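Local coordinates for protein exoribonuclease II, mitochondrial (Candida glabrata, PDB 6F3H) that degrades RNA in the 3' to 5' direction as the magnesium-binding nuclease component of the mitochondrial RNA degradosome mtEXO, at residues A[562-567]-A[654-659]; A[374-379]-A[452-457]; A[325-330]-A[337-342]; A[40-45]-A[64-69]; A[178-183]-A[196-201]. The protein carries 1 engineered substitution. One frame throughout, in Å; residues are numbered along the deposited sequence.

Contact 1 (A[562-567]-A[654-659]); sequences KRIHDD and NIKLGK
The ammonium nitrogen of Lys-656 is held between the backbone O of His-565 and, just beyond the segment, the side-chain OD1 of Asn-568. The bond from Lys-656 NZ to His-565 O is long at 3.2 Å and weak. Here the last turns of two helices of the RNB domain, 543-567 and 642-657, meet, with the CA atoms of His-565 and Lys-656 5.8 Å apart. The lysine chain runs across the gap and bends at its last torsion (chi4 -142°), which brings NZ to the carbonyl. A positive charge near the C-terminal end of helix 543-567 would probably be favoured by its dipole.

A second polar link runs the other way, from His-565 NE2 to Lys-656 O (3.0 Å). Its N-H...O angle of 122° makes it weak too, and the acceptor lies oblique to the ring. The other ring nitrogen, ND1, bonds to His-561 O, and the His-561 ring stacks on this one, so the imidazole is fixed mainly from its own helix.

Beside these bonds the apolar part is small: Ile-564 CG2, anti to its own backbone nitrogen, sits 4.1 Å from Ile-655 CD1 and 3.9 Å from Ile-655 O.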
# COMPACT_ATOMS: atom_id res chain seq x y z
N LYS A 562 24.16 16.59 1.33
CA LYS A 562 23.41 17.79 1.64
C LYS A 562 22.12 17.45 2.38
O LYS A 562 21.83 18.03 3.43
CB LYS A 562 23.12 18.55 0.35
CG LYS A 562 22.58 19.95 0.52
CD LYS A 562 22.89 20.83 -0.70
N ARG A 563 21.34 16.51 1.83
CA ARG A 563 20.05 16.14 2.41
C ARG A 563 20.19 15.75 3.87
O ARG A 563 19.35 16.08 4.69
CB ARG A 563 19.44 14.99 1.63
CG ARG A 563 18.79 15.35 0.30
CD ARG A 563 18.09 14.13 -0.30
NE ARG A 563 17.49 13.33 0.76
CZ ARG A 563 17.62 12.02 0.91
NH1 ARG A 563 18.33 11.31 0.05
NH2 ARG A 563 17.03 11.41 1.93
N ILE A 564 21.28 15.04 4.19
CA ILE A 564 21.55 14.64 5.57
C ILE A 564 21.89 15.84 6.43
O ILE A 564 21.20 16.12 7.42
CB ILE A 564 22.68 13.61 5.60
CG1 ILE A 564 22.24 12.33 4.91
CG2 ILE A 564 23.13 13.40 7.02
CD1 ILE A 564 23.29 11.26 4.94
N HIS A 565 22.95 16.58 6.09
CA HIS A 565 23.44 17.61 7.00
C HIS A 565 22.58 18.86 7.02
O HIS A 565 22.63 19.61 8.01
CB HIS A 565 24.87 17.98 6.67
CG HIS A 565 25.81 16.86 6.94
ND1 HIS A 565 25.82 15.71 6.19
CD2 HIS A 565 26.73 16.70 7.92
CE1 HIS A 565 26.74 14.89 6.68
NE2 HIS A 565 27.30 15.46 7.72
N ASP A 566 21.78 19.08 5.99
CA ASP A 566 21.03 20.32 5.83
C ASP A 566 19.52 20.15 5.86
O ASP A 566 18.83 20.99 6.44
CB ASP A 566 21.43 20.99 4.51
CG ASP A 566 22.91 21.25 4.43
OD1 ASP A 566 23.69 20.64 5.20
OD2 ASP A 566 23.29 22.10 3.59
N ASP A 567 18.99 19.09 5.26
CA ASP A 567 17.56 18.85 5.32
C ASP A 567 17.21 17.90 6.44
O ASP A 567 16.04 17.56 6.60
CB ASP A 567 17.05 18.27 4.00
CG ASP A 567 17.47 19.09 2.83
OD1 ASP A 567 17.96 20.21 3.07
OD2 ASP A 567 17.32 18.62 1.68
N ASN A 654 23.73 10.26 14.66
CA ASN A 654 24.68 9.30 14.12
C ASN A 654 24.73 9.33 12.60
O ASN A 654 25.76 8.97 12.02
CB ASN A 654 24.34 7.89 14.57
CG ASN A 654 24.65 7.66 16.03
OD1 ASN A 654 24.96 8.61 16.75
ND2 ASN A 654 24.57 6.41 16.47
N ILE A 655 23.68 9.80 11.94
CA ILE A 655 23.72 9.75 10.49
C ILE A 655 24.52 10.93 9.96
O ILE A 655 25.25 10.80 8.97
CB ILE A 655 22.29 9.72 9.94
CG1 ILE A 655 21.57 11.04 10.19
CG2 ILE A 655 21.50 8.60 10.59
CD1 ILE A 655 20.41 11.30 9.27
N LYS A 656 24.45 12.09 10.64
CA LYS A 656 25.32 13.22 10.32
C LYS A 656 26.80 12.85 10.49
O LYS A 656 27.66 13.26 9.69
CB LYS A 656 24.95 14.40 11.21
CG LYS A 656 23.50 14.81 11.08
CD LYS A 656 23.33 16.29 11.34
CE LYS A 656 21.88 16.70 11.26
NZ LYS A 656 21.75 18.05 10.61
N LEU A 657 27.11 12.08 11.54
CA LEU A 657 28.47 11.76 11.95
C LEU A 657 29.11 10.70 11.07
O LEU A 657 30.33 10.60 11.03
CB LEU A 657 28.50 11.31 13.41
N GLY A 658 28.32 9.87 10.41
CA GLY A 658 28.94 8.95 9.50
C GLY A 658 28.45 7.54 9.66
O GLY A 658 28.47 6.78 8.69
N LYS A 659 28.04 7.15 10.86
CA LYS A 659 27.50 5.80 11.01
C LYS A 659 26.02 5.85 10.66
O LYS A 659 25.25 6.64 11.23
CB LYS A 659 27.71 5.28 12.44

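Contact 2 (A[374-379]-A[452-457])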
# COMPACT_ATOMS: atom_id res chain seq x y z
N LYS A 374 -10.85 -6.35 -21.19
CA LYS A 374 -11.37 -6.46 -22.55
C LYS A 374 -11.30 -5.11 -23.27
O LYS A 374 -11.14 -5.07 -24.49
CB LYS A 374 -12.80 -6.99 -22.51
CG LYS A 374 -12.92 -8.45 -22.07
CD LYS A 374 -14.06 -9.20 -22.77
CE LYS A 374 -13.99 -9.10 -24.30
NZ LYS A 374 -14.75 -10.20 -24.98
N LEU A 375 -11.41 -4.01 -22.53
CA LEU A 375 -11.17 -2.70 -23.12
C LEU A 375 -9.68 -2.46 -23.32
O LEU A 375 -9.25 -2.01 -24.39
CB LEU A 375 -11.75 -1.62 -22.21
CG LEU A 375 -11.70 -0.13 -22.50
CD1 LEU A 375 -12.51 0.63 -21.47
CD2 LEU A 375 -10.30 0.36 -22.38
N TYR A 376 -8.88 -2.73 -22.29
CA TYR A 376 -7.45 -2.45 -22.34
C TYR A 376 -6.78 -3.18 -23.48
O TYR A 376 -5.86 -2.65 -24.11
CB TYR A 376 -6.79 -2.86 -21.03
CG TYR A 376 -6.64 -1.75 -20.04
CD1 TYR A 376 -7.56 -0.72 -19.98
CD2 TYR A 376 -5.55 -1.71 -19.20
CE1 TYR A 376 -7.41 0.29 -19.07
CE2 TYR A 376 -5.37 -0.69 -18.30
CZ TYR A 376 -6.31 0.32 -18.23
OH TYR A 376 -6.13 1.34 -17.30
N ASP A 377 -7.20 -4.41 -23.74
CA ASP A 377 -6.57 -5.18 -24.80
C ASP A 377 -6.80 -4.54 -26.16
O ASP A 377 -5.93 -4.63 -27.03
CB ASP A 377 -7.09 -6.61 -24.77
CG ASP A 377 -6.62 -7.36 -23.56
OD1 ASP A 377 -5.69 -6.87 -22.89
OD2 ASP A 377 -7.19 -8.44 -23.25
N THR A 378 -7.95 -3.91 -26.36
CA THR A 378 -8.24 -3.31 -27.66
C THR A 378 -8.18 -1.79 -27.63
O THR A 378 -8.58 -1.15 -28.61
CB THR A 378 -9.61 -3.77 -28.17
OG1 THR A 378 -9.99 -2.93 -29.27
CG2 THR A 378 -10.66 -3.67 -27.08
N ALA A 379 -7.67 -1.20 -26.56
CA ALA A 379 -7.60 0.25 -26.49
C ALA A 379 -6.33 0.71 -27.17
O ALA A 379 -5.31 0.01 -27.15
CB ALA A 379 -7.63 0.74 -25.05
N ARG A 452 -10.34 6.86 -16.68
CA ARG A 452 -11.06 6.52 -15.46
C ARG A 452 -10.60 5.19 -14.91
O ARG A 452 -10.37 5.04 -13.70
CB ARG A 452 -12.55 6.44 -15.75
CG ARG A 452 -13.30 7.71 -16.02
CD ARG A 452 -14.79 7.34 -16.17
NE ARG A 452 -15.01 5.97 -16.68
CZ ARG A 452 -15.34 4.90 -15.93
NH1 ARG A 452 -15.50 3.72 -16.52
NH2 ARG A 452 -15.49 5.00 -14.61
N VAL A 453 -10.47 4.20 -15.78
CA VAL A 453 -10.01 2.89 -15.34
C VAL A 453 -8.63 2.99 -14.74
O VAL A 453 -8.34 2.42 -13.68
CB VAL A 453 -10.03 1.92 -16.53
CG1 VAL A 453 -9.45 0.59 -16.10
CG2 VAL A 453 -11.41 1.79 -17.05
N SER A 454 -7.74 3.72 -15.41
CA SER A 454 -6.37 3.80 -14.96
C SER A 454 -6.32 4.36 -13.56
O SER A 454 -5.75 3.76 -12.65
CB SER A 454 -5.58 4.68 -15.92
OG SER A 454 -5.73 4.19 -17.23
N LEU A 455 -7.03 5.45 -13.34
CA LEU A 455 -7.05 6.07 -12.03
C LEU A 455 -7.71 5.16 -11.01
O LEU A 455 -7.41 5.25 -9.81
CB LEU A 455 -7.78 7.39 -12.12
CG LEU A 455 -7.10 8.36 -13.09
CD1 LEU A 455 -8.00 9.54 -13.37
CD2 LEU A 455 -5.74 8.83 -12.54
N LYS A 456 -8.62 4.30 -11.45
CA LYS A 456 -9.19 3.34 -10.53
C LYS A 456 -8.12 2.35 -10.06
O LYS A 456 -7.92 2.18 -8.86
CB LYS A 456 -10.36 2.62 -11.19
CG LYS A 456 -11.13 1.66 -10.30
CD LYS A 456 -12.20 0.94 -11.11
CE LYS A 456 -12.01 -0.58 -11.07
NZ LYS A 456 -10.65 -1.11 -11.46
N ARG A 457 -7.39 1.74 -11.00
CA ARG A 457 -6.22 0.96 -10.62
C ARG A 457 -5.14 1.91 -10.16
O ARG A 457 -4.16 2.09 -10.86
CB ARG A 457 -5.63 0.19 -11.78
CG ARG A 457 -6.53 -0.20 -12.87
CD ARG A 457 -5.75 -1.22 -13.64
NE ARG A 457 -6.54 -1.99 -14.59
CZ ARG A 457 -6.01 -2.94 -15.37
NH1 ARG A 457 -4.71 -3.20 -15.30
NH2 ARG A 457 -6.77 -3.64 -16.20
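The guanidinium of Arg-457 stacks on Tyr-376, joining helix 369-378 to the end of helix 449-456, where Arg-457 is the first residue to leave helical geometry. Helix 449-456 lies in the RNB domain, and its Leu-455 packs on helix 703-716. The guanidinium lies flat over one face of the phenol ring, with centres 4.4 Å apart and planes inclined by only 22°. Tyr-376 CE2 stands beneath the middle of the guanidinium, 3.7 Å from Arg-457 CZ. The arginine chain, extended from CG to NE, runs past the tyrosine in the opposite direction, and its flat end comes to lie on the ring, a cation-pi arrangement.

The apolar component comes from Val-453, one turn earlier than Arg-457. Its CG1, anti to the backbone N (chi1 175°), approaches Tyr-376 CE1 to 3.6 Å and lies equally near Tyr-376 OH, obliquely to the ring.

Polar groups gather at the far end of the tyrosine. Its OH is 2.9 Å from Ser-454 OG. Each oxygen also has a hydrogen bond outside the pair: Tyr-376 OH with Met-470 O, and Ser-454 OG with Val-450 O in the preceding turn of its helix. The guanidinium is likewise tied by its N-H groups, NH2 to Gln-373 OE1 and NH1, weakly, to Pro-469 O.

In a buried setting this division of labour matters: the arginine gives its flat face to the ring while NH1 and NH2 go to oxygens, so its charge is probably stabilised by both the pi cloud and the surrounding acceptors.

Contact 3 (A[325-330]-A[337-342]); sequences DMYRDQ and CGKLLV
Tyr-327 overlaps Leu-340 with its ring: CE2 lies 3.5 Å from Leu-340 CD1, the closest approach of the contact. The tyrosine belongs to a helix-loop-helix connection, in which two type I beta turns, Asp-325 to Arg-328 and Tyr-327 to Gln-330, lead from helix 311-322 to helix 334-343, and its ring folds forward onto the latter. The CG of Leu-340, turned anti to the backbone nitrogen (chi1 180°), brings CD1 up obliquely to the ring.

While Leu-340 CD1 meets CE2, Lys-339 meets CE1 across the ring, again obliquely. Tyr-327 CE1 is 4.2 Å from Lys-339 CB, and the bend of the lysine chain at chi3 (41°) turns CE back to the same ring atom. The aliphatic part of the lysine therefore brushes the aromatic group. Leu-340 also touches Leu-299 and Phe-321, of helices 293-303 and 311-322, so the tyrosine joins the packing of these helices.

Within the loop, Gln-330 NE2 bonds to Met-326 O, tilted 25° from the carbonyl plane. At the far end of the ring the phenol oxygen passes along the helix backbone, with Tyr-327 OH 3.7 Å from Leu-340 CA and hydrogen-bonded to Glu-343 OE1 one turn on.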
# COMPACT_ATOMS: atom_id res chain seq x y z
N ASP A 325 -9.52 -38.00 7.01
CA ASP A 325 -8.56 -38.67 7.89
C ASP A 325 -7.31 -37.85 8.09
O ASP A 325 -6.92 -37.54 9.22
CB ASP A 325 -8.19 -40.02 7.31
CG ASP A 325 -9.36 -40.93 7.19
OD1 ASP A 325 -10.30 -40.56 6.46
OD2 ASP A 325 -9.36 -42.00 7.82
N MSE A 326 -6.64 -37.52 7.00
CA MSE A 326 -5.36 -36.85 7.09
C MSE A 326 -5.46 -35.56 7.86
O MSE A 326 -4.61 -35.23 8.68
CB MSE A 326 -4.86 -36.57 5.71
CG MSE A 326 -4.75 -37.82 4.90
SE MSE A 326 -4.17 -37.27 3.17
CE MSE A 326 -5.92 -37.11 2.33
N TYR A 327 -6.52 -34.81 7.58
CA TYR A 327 -6.66 -33.45 8.05
C TYR A 327 -7.44 -33.35 9.33
O TYR A 327 -7.77 -32.24 9.74
CB TYR A 327 -7.35 -32.61 6.99
CG TYR A 327 -6.61 -32.55 5.69
CD1 TYR A 327 -5.45 -31.80 5.56
CD2 TYR A 327 -7.05 -33.26 4.58
CE1 TYR A 327 -4.77 -31.74 4.36
CE2 TYR A 327 -6.37 -33.21 3.37
CZ TYR A 327 -5.22 -32.45 3.27
OH TYR A 327 -4.53 -32.39 2.08
N ARG A 328 -7.73 -34.47 9.97
CA ARG A 328 -8.84 -34.47 10.91
C ARG A 328 -8.53 -33.68 12.18
O ARG A 328 -9.40 -32.94 12.66
CB ARG A 328 -9.22 -35.91 11.23
CG ARG A 328 -10.32 -36.03 12.25
CD ARG A 328 -10.79 -37.47 12.47
NE ARG A 328 -11.36 -38.12 11.29
CZ ARG A 328 -10.77 -39.11 10.64
NH1 ARG A 328 -9.59 -39.57 11.04
NH2 ARG A 328 -11.37 -39.65 9.59
N ASP A 329 -7.32 -33.79 12.71
CA ASP A 329 -7.02 -33.24 14.03
C ASP A 329 -6.38 -31.85 14.00
O ASP A 329 -6.00 -31.35 15.07
CB ASP A 329 -6.13 -34.20 14.81
N GLN A 330 -6.25 -31.22 12.83
CA GLN A 330 -5.36 -30.08 12.63
C GLN A 330 -6.09 -28.75 12.56
O GLN A 330 -7.22 -28.67 12.07
CB GLN A 330 -4.58 -30.30 11.35
CG GLN A 330 -4.35 -31.77 11.10
CD GLN A 330 -3.23 -32.02 10.13
OE1 GLN A 330 -2.31 -31.20 10.01
NE2 GLN A 330 -3.28 -33.16 9.45
N CYS A 337 -6.53 -25.35 3.90
CA CYS A 337 -7.45 -25.33 2.78
C CYS A 337 -6.70 -25.38 1.47
O CYS A 337 -7.17 -25.99 0.50
CB CYS A 337 -8.30 -24.08 2.81
SG CYS A 337 -9.44 -24.05 4.16
N GLY A 338 -5.52 -24.76 1.42
CA GLY A 338 -4.70 -24.83 0.23
C GLY A 338 -4.24 -26.24 -0.06
O GLY A 338 -4.42 -26.74 -1.17
N LYS A 339 -3.67 -26.91 0.94
CA LYS A 339 -3.23 -28.29 0.76
C LYS A 339 -4.35 -29.15 0.23
O LYS A 339 -4.18 -29.90 -0.74
CB LYS A 339 -2.75 -28.88 2.08
CG LYS A 339 -1.57 -28.19 2.70
CD LYS A 339 -0.94 -29.08 3.75
CE LYS A 339 -0.91 -30.52 3.26
NZ LYS A 339 0.08 -31.37 3.99
N LEU A 340 -5.53 -29.01 0.81
CA LEU A 340 -6.62 -29.85 0.36
C LEU A 340 -7.04 -29.48 -1.04
O LEU A 340 -7.15 -30.34 -1.91
CB LEU A 340 -7.80 -29.70 1.30
CG LEU A 340 -8.90 -30.59 0.76
CD1 LEU A 340 -8.44 -32.02 0.85
CD2 LEU A 340 -10.15 -30.41 1.55
N LEU A 341 -7.28 -28.20 -1.26
CA LEU A 341 -7.71 -27.74 -2.56
C LEU A 341 -6.72 -28.16 -3.62
O LEU A 341 -7.10 -28.60 -4.71
CB LEU A 341 -7.87 -26.24 -2.52
CG LEU A 341 -8.42 -25.63 -3.77
CD1 LEU A 341 -9.54 -26.45 -4.35
CD2 LEU A 341 -8.90 -24.30 -3.41
N VAL A 342 -5.43 -28.05 -3.32
CA VAL A 342 -4.42 -28.55 -4.23
C VAL A 342 -4.64 -30.03 -4.47
O VAL A 342 -4.55 -30.52 -5.60
CB VAL A 342 -3.01 -28.30 -3.65
CG1 VAL A 342 -2.02 -29.32 -4.18
CG2 VAL A 342 -2.55 -26.88 -3.94

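Contact 4 (A[40-45]-A[64-69])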
# COMPACT_ATOMS: atom_id res chain seq x y z
N VAL A 40 -10.26 5.91 20.21
CA VAL A 40 -9.85 4.85 19.30
C VAL A 40 -10.75 3.64 19.45
O VAL A 40 -11.36 3.40 20.49
CB VAL A 40 -8.40 4.43 19.54
CG1 VAL A 40 -7.53 5.56 19.20
CG2 VAL A 40 -8.26 4.06 20.98
N LEU A 41 -10.77 2.86 18.39
CA LEU A 41 -11.20 1.48 18.42
C LEU A 41 -9.97 0.61 18.26
O LEU A 41 -9.15 0.85 17.38
CB LEU A 41 -12.19 1.19 17.30
CG LEU A 41 -13.64 1.29 17.70
CD1 LEU A 41 -14.40 0.46 16.71
CD2 LEU A 41 -13.87 0.82 19.14
N LEU A 42 -9.84 -0.38 19.12
CA LEU A 42 -8.72 -1.30 19.06
C LEU A 42 -9.14 -2.64 18.47
O LEU A 42 -10.32 -3.00 18.44
CB LEU A 42 -8.12 -1.49 20.44
CG LEU A 42 -7.05 -0.46 20.78
CD1 LEU A 42 -7.40 0.89 20.26
CD2 LEU A 42 -6.83 -0.41 22.26
N LYS A 43 -8.15 -3.37 17.94
CA LYS A 43 -8.39 -4.73 17.48
C LYS A 43 -8.72 -5.65 18.64
O LYS A 43 -9.42 -6.66 18.46
CB LYS A 43 -7.17 -5.24 16.72
CG LYS A 43 -7.09 -4.75 15.30
CD LYS A 43 -5.74 -5.08 14.70
CE LYS A 43 -5.50 -4.31 13.39
NZ LYS A 43 -4.12 -4.47 12.81
N GLN A 44 -8.21 -5.34 19.83
CA GLN A 44 -8.62 -6.05 21.03
C GLN A 44 -10.08 -5.76 21.36
O GLN A 44 -10.89 -6.68 21.48
CB GLN A 44 -7.70 -5.66 22.20
CG GLN A 44 -6.19 -5.86 21.97
CD GLN A 44 -5.55 -4.99 20.88
OE1 GLN A 44 -6.23 -4.54 19.95
NE2 GLN A 44 -4.25 -4.75 20.99
N CYS A 45 -10.45 -4.48 21.47
CA CYS A 45 -11.76 -4.10 21.98
C CYS A 45 -12.63 -3.55 20.87
O CYS A 45 -13.02 -2.38 20.92
CB CYS A 45 -11.64 -3.05 23.08
SG CYS A 45 -10.17 -3.20 24.02
N TYR A 64 1.33 2.25 23.40
CA TYR A 64 0.50 3.31 23.89
C TYR A 64 -0.38 2.79 25.00
O TYR A 64 -0.74 1.61 25.04
CB TYR A 64 -0.37 3.84 22.78
CG TYR A 64 0.40 4.63 21.78
CD1 TYR A 64 1.20 4.00 20.83
CD2 TYR A 64 0.34 6.01 21.77
CE1 TYR A 64 1.91 4.74 19.90
CE2 TYR A 64 1.03 6.75 20.86
CZ TYR A 64 1.82 6.12 19.92
OH TYR A 64 2.50 6.92 19.01
N THR A 65 -0.79 3.70 25.86
CA THR A 65 -1.70 3.36 26.93
C THR A 65 -3.05 3.92 26.56
O THR A 65 -3.17 5.10 26.24
CB THR A 65 -1.25 3.94 28.25
OG1 THR A 65 0.16 3.73 28.39
CG2 THR A 65 -2.00 3.29 29.36
N PHE A 66 -4.04 3.07 26.57
CA PHE A 66 -5.39 3.48 26.30
C PHE A 66 -6.23 3.18 27.53
O PHE A 66 -5.94 2.24 28.27
CB PHE A 66 -5.95 2.75 25.13
CG PHE A 66 -5.13 2.89 23.93
CD1 PHE A 66 -3.99 2.14 23.76
CD2 PHE A 66 -5.51 3.78 22.95
CE1 PHE A 66 -3.24 2.26 22.62
CE2 PHE A 66 -4.77 3.92 21.82
CZ PHE A 66 -3.63 3.16 21.65
N ALA A 67 -7.27 3.97 27.73
CA ALA A 67 -8.15 3.78 28.87
C ALA A 67 -9.54 3.41 28.36
O ALA A 67 -10.05 4.02 27.42
CB ALA A 67 -8.20 5.05 29.70
N LYS A 68 -10.14 2.39 28.97
CA LYS A 68 -11.52 2.03 28.68
C LYS A 68 -12.52 2.86 29.49
O LYS A 68 -12.18 3.62 30.40
CB LYS A 68 -11.84 0.56 28.90
CG LYS A 68 -11.10 -0.50 28.12
CD LYS A 68 -12.01 -1.73 28.03
CE LYS A 68 -11.28 -3.06 28.03
NZ LYS A 68 -12.03 -4.04 27.19
N LYS A 69 -13.79 2.66 29.12
CA LYS A 69 -14.90 3.30 29.81
C LYS A 69 -14.83 3.03 31.31
O LYS A 69 -15.11 3.92 32.12
CB LYS A 69 -16.18 2.72 29.23
CG LYS A 69 -17.37 3.59 29.23
CD LYS A 69 -18.37 3.09 28.15
CE LYS A 69 -18.68 1.58 28.27
NZ LYS A 69 -19.79 1.08 27.37
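Strands 39-42 and 64-68 belong to one antiparallel five-stranded sheet but are not neighbours in it: strand 50-54 runs between them. The contact is therefore made by side chains alone, reaching over the intervening strand; the CA atoms of Val-40 and Phe-66 stand 8.4 Å apart. Thr-50 of that strand touches both residues. So does Val-81 of strand 81-85, an outermost strand of the sheet, as expected if the sheet curls round a shared apolar interior.

Phe-66 is the central group. One face of its ring receives the methyl CD2 of Leu-42 in a CH-pi contact, 4.2 Å from the ring centroid and 19° off the normal. The methyl is offset toward the rim, near CG and CD1. Val-40 meets another part of the same ring: its CG2 lies 3.4 Å from Phe-66 CD2 and 3.6 Å from Phe-66 CE2, obliquely, the two side chains crossing at about a right angle. The other methyl of Val-40, CG1, comes to 4.1 Å from Phe-66 CE2.

Farther along, where strand 39-42 has given way to a loop, Cys-45 SG lies 3.8 Å from Lys-68 NZ, at the end of a lysine chain bent at both chi3 and chi4.

The chemistry changes along the pair. The buried end depends on dispersion and shape, with a methyl seated on an aromatic face, whereas at the partly exposed end sulfur and ammonium merely lie in van der Waals range and add no directional bond.

Contact 5 (A[178-183]-A[196-201]); sequences KNLNIK and RKVIDE
Val-198 reaches from helix 193-200 to Leu-180 and Asn-179, in the short connection between helices 170-178 and 182-186. Its CB already lies 4.1 Å from Leu-180 CD1. From there the side chain forks. CG1, turned anti to the backbone N (chi1 -165°), goes to Asn-179, where it lies 3.2 Å from the carbonyl O and 4.0 Å from CB. CG2, beside the backbone N, meets Leu-180 CD1 at 3.6 Å, the two side chains crossing at about a right angle. One valine thus straddles two consecutive residues, with a methyl for each.

The loop residues are anchored on other sides as well. Leu-180 also touches Ile-155, so this leucine meets both the long helix 123-159 and helix 193-200. Asn-181, the next residue, is the N-cap of helix 182-186, its OD1 accepting from Glu-184 N. Its own backbone N bonds to Tyr-194 OH, on the same helix as Val-198.

Val-198 meets the loop through its methyls, against a carbonyl O, a CB and a leucine methyl. The directional bonds nearby are those of Asn-181, to Glu-184 N and Tyr-194 OH; the valine contact itself is nonpolar and non-directional.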
# COMPACT_ATOMS: atom_id res chain seq x y z
N LYS A 178 -25.26 9.29 7.38
CA LYS A 178 -25.77 10.42 8.13
C LYS A 178 -26.87 11.15 7.37
O LYS A 178 -27.93 11.43 7.93
CB LYS A 178 -24.61 11.37 8.44
CG LYS A 178 -25.05 12.69 8.96
CD LYS A 178 -25.41 12.57 10.40
CE LYS A 178 -25.13 13.84 11.15
NZ LYS A 178 -25.04 13.55 12.61
N ASN A 179 -26.66 11.39 6.07
CA ASN A 179 -27.47 12.31 5.28
C ASN A 179 -28.66 11.63 4.64
O ASN A 179 -29.21 12.16 3.67
CB ASN A 179 -26.62 12.97 4.20
CG ASN A 179 -25.61 13.93 4.78
OD1 ASN A 179 -25.85 14.50 5.84
ND2 ASN A 179 -24.47 14.10 4.10
N LEU A 180 -29.09 10.49 5.16
CA LEU A 180 -30.11 9.71 4.48
C LEU A 180 -31.32 9.53 5.37
O LEU A 180 -31.18 9.15 6.54
CB LEU A 180 -29.56 8.35 4.08
CG LEU A 180 -30.54 7.58 3.20
CD1 LEU A 180 -30.71 8.25 1.85
CD2 LEU A 180 -30.02 6.20 3.00
N ASN A 181 -32.50 9.79 4.80
CA ASN A 181 -33.78 9.54 5.46
C ASN A 181 -34.41 8.28 4.87
O ASN A 181 -34.77 8.25 3.69
CB ASN A 181 -34.74 10.73 5.28
CG ASN A 181 -36.20 10.35 5.56
OD1 ASN A 181 -36.99 10.16 4.63
ND2 ASN A 181 -36.56 10.22 6.83
N ILE A 182 -34.59 7.27 5.72
CA ILE A 182 -35.07 5.98 5.22
C ILE A 182 -36.46 6.13 4.62
O ILE A 182 -36.78 5.50 3.61
CB ILE A 182 -35.03 4.93 6.34
N LYS A 183 -37.29 7.00 5.21
CA LYS A 183 -38.66 7.19 4.76
C LYS A 183 -38.72 7.77 3.34
O LYS A 183 -39.55 7.34 2.53
CB LYS A 183 -39.42 8.08 5.75
N ARG A 196 -30.00 8.33 -5.17
CA ARG A 196 -28.94 8.80 -6.04
C ARG A 196 -28.66 10.27 -5.78
O ARG A 196 -27.50 10.71 -5.87
CB ARG A 196 -29.30 8.54 -7.50
CG ARG A 196 -28.78 7.21 -8.03
CD ARG A 196 -29.61 6.70 -9.21
NE ARG A 196 -30.24 5.41 -8.93
N LYS A 197 -29.68 11.03 -5.38
CA LYS A 197 -29.43 12.41 -5.00
C LYS A 197 -28.54 12.48 -3.77
O LYS A 197 -27.64 13.32 -3.70
CB LYS A 197 -30.75 13.15 -4.76
N VAL A 198 -28.73 11.57 -2.81
CA VAL A 198 -27.94 11.66 -1.58
C VAL A 198 -26.51 11.22 -1.82
O VAL A 198 -25.58 11.73 -1.18
CB VAL A 198 -28.56 10.82 -0.45
CG1 VAL A 198 -27.95 11.22 0.88
CG2 VAL A 198 -30.07 10.98 -0.43
N ILE A 199 -26.31 10.28 -2.73
CA ILE A 199 -24.97 9.78 -2.99
C ILE A 199 -24.12 10.85 -3.65
O ILE A 199 -23.04 11.20 -3.17
CB ILE A 199 -25.03 8.53 -3.86
CG1 ILE A 199 -25.76 7.40 -3.16
CG2 ILE A 199 -23.63 8.13 -4.25
CD1 ILE A 199 -25.96 6.18 -4.06
N ASP A 200 -24.60 11.39 -4.78
CA ASP A 200 -23.86 12.46 -5.42
C ASP A 200 -23.69 13.63 -4.46
O ASP A 200 -22.59 14.19 -4.35
CB ASP A 200 -24.56 12.89 -6.71
N GLU A 201 -24.73 13.94 -3.68
CA GLU A 201 -24.67 15.03 -2.71
C GLU A 201 -23.67 14.78 -1.60
O GLU A 201 -23.42 15.69 -0.80
CB GLU A 201 -26.06 15.29 -2.10

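Overall arrangement
All five contacts lie in series along the chain, with centres 30 to 54 Å apart, and none touches another. Contacts 2 to 5 are largely buried. Contact 1 is half so, and with its nearest atom about 6 Å from the bound nucleic acid it is the closest of the five to that ligand. Contacts 1 and 2 both pair the ends of helices, but contact 1 uses weak bonds to backbone carbonyls where contact 2 uses a ring and a guanidinium. Contacts 3 and 5 each set a loop against a helix mainly through nonpolar contact, aromatic in contact 3 and aliphatic in contact 5. Contact 4 alone lies within a beta sheet. Contacts 2 and 3 use successive helices, 369-378 and 334-343.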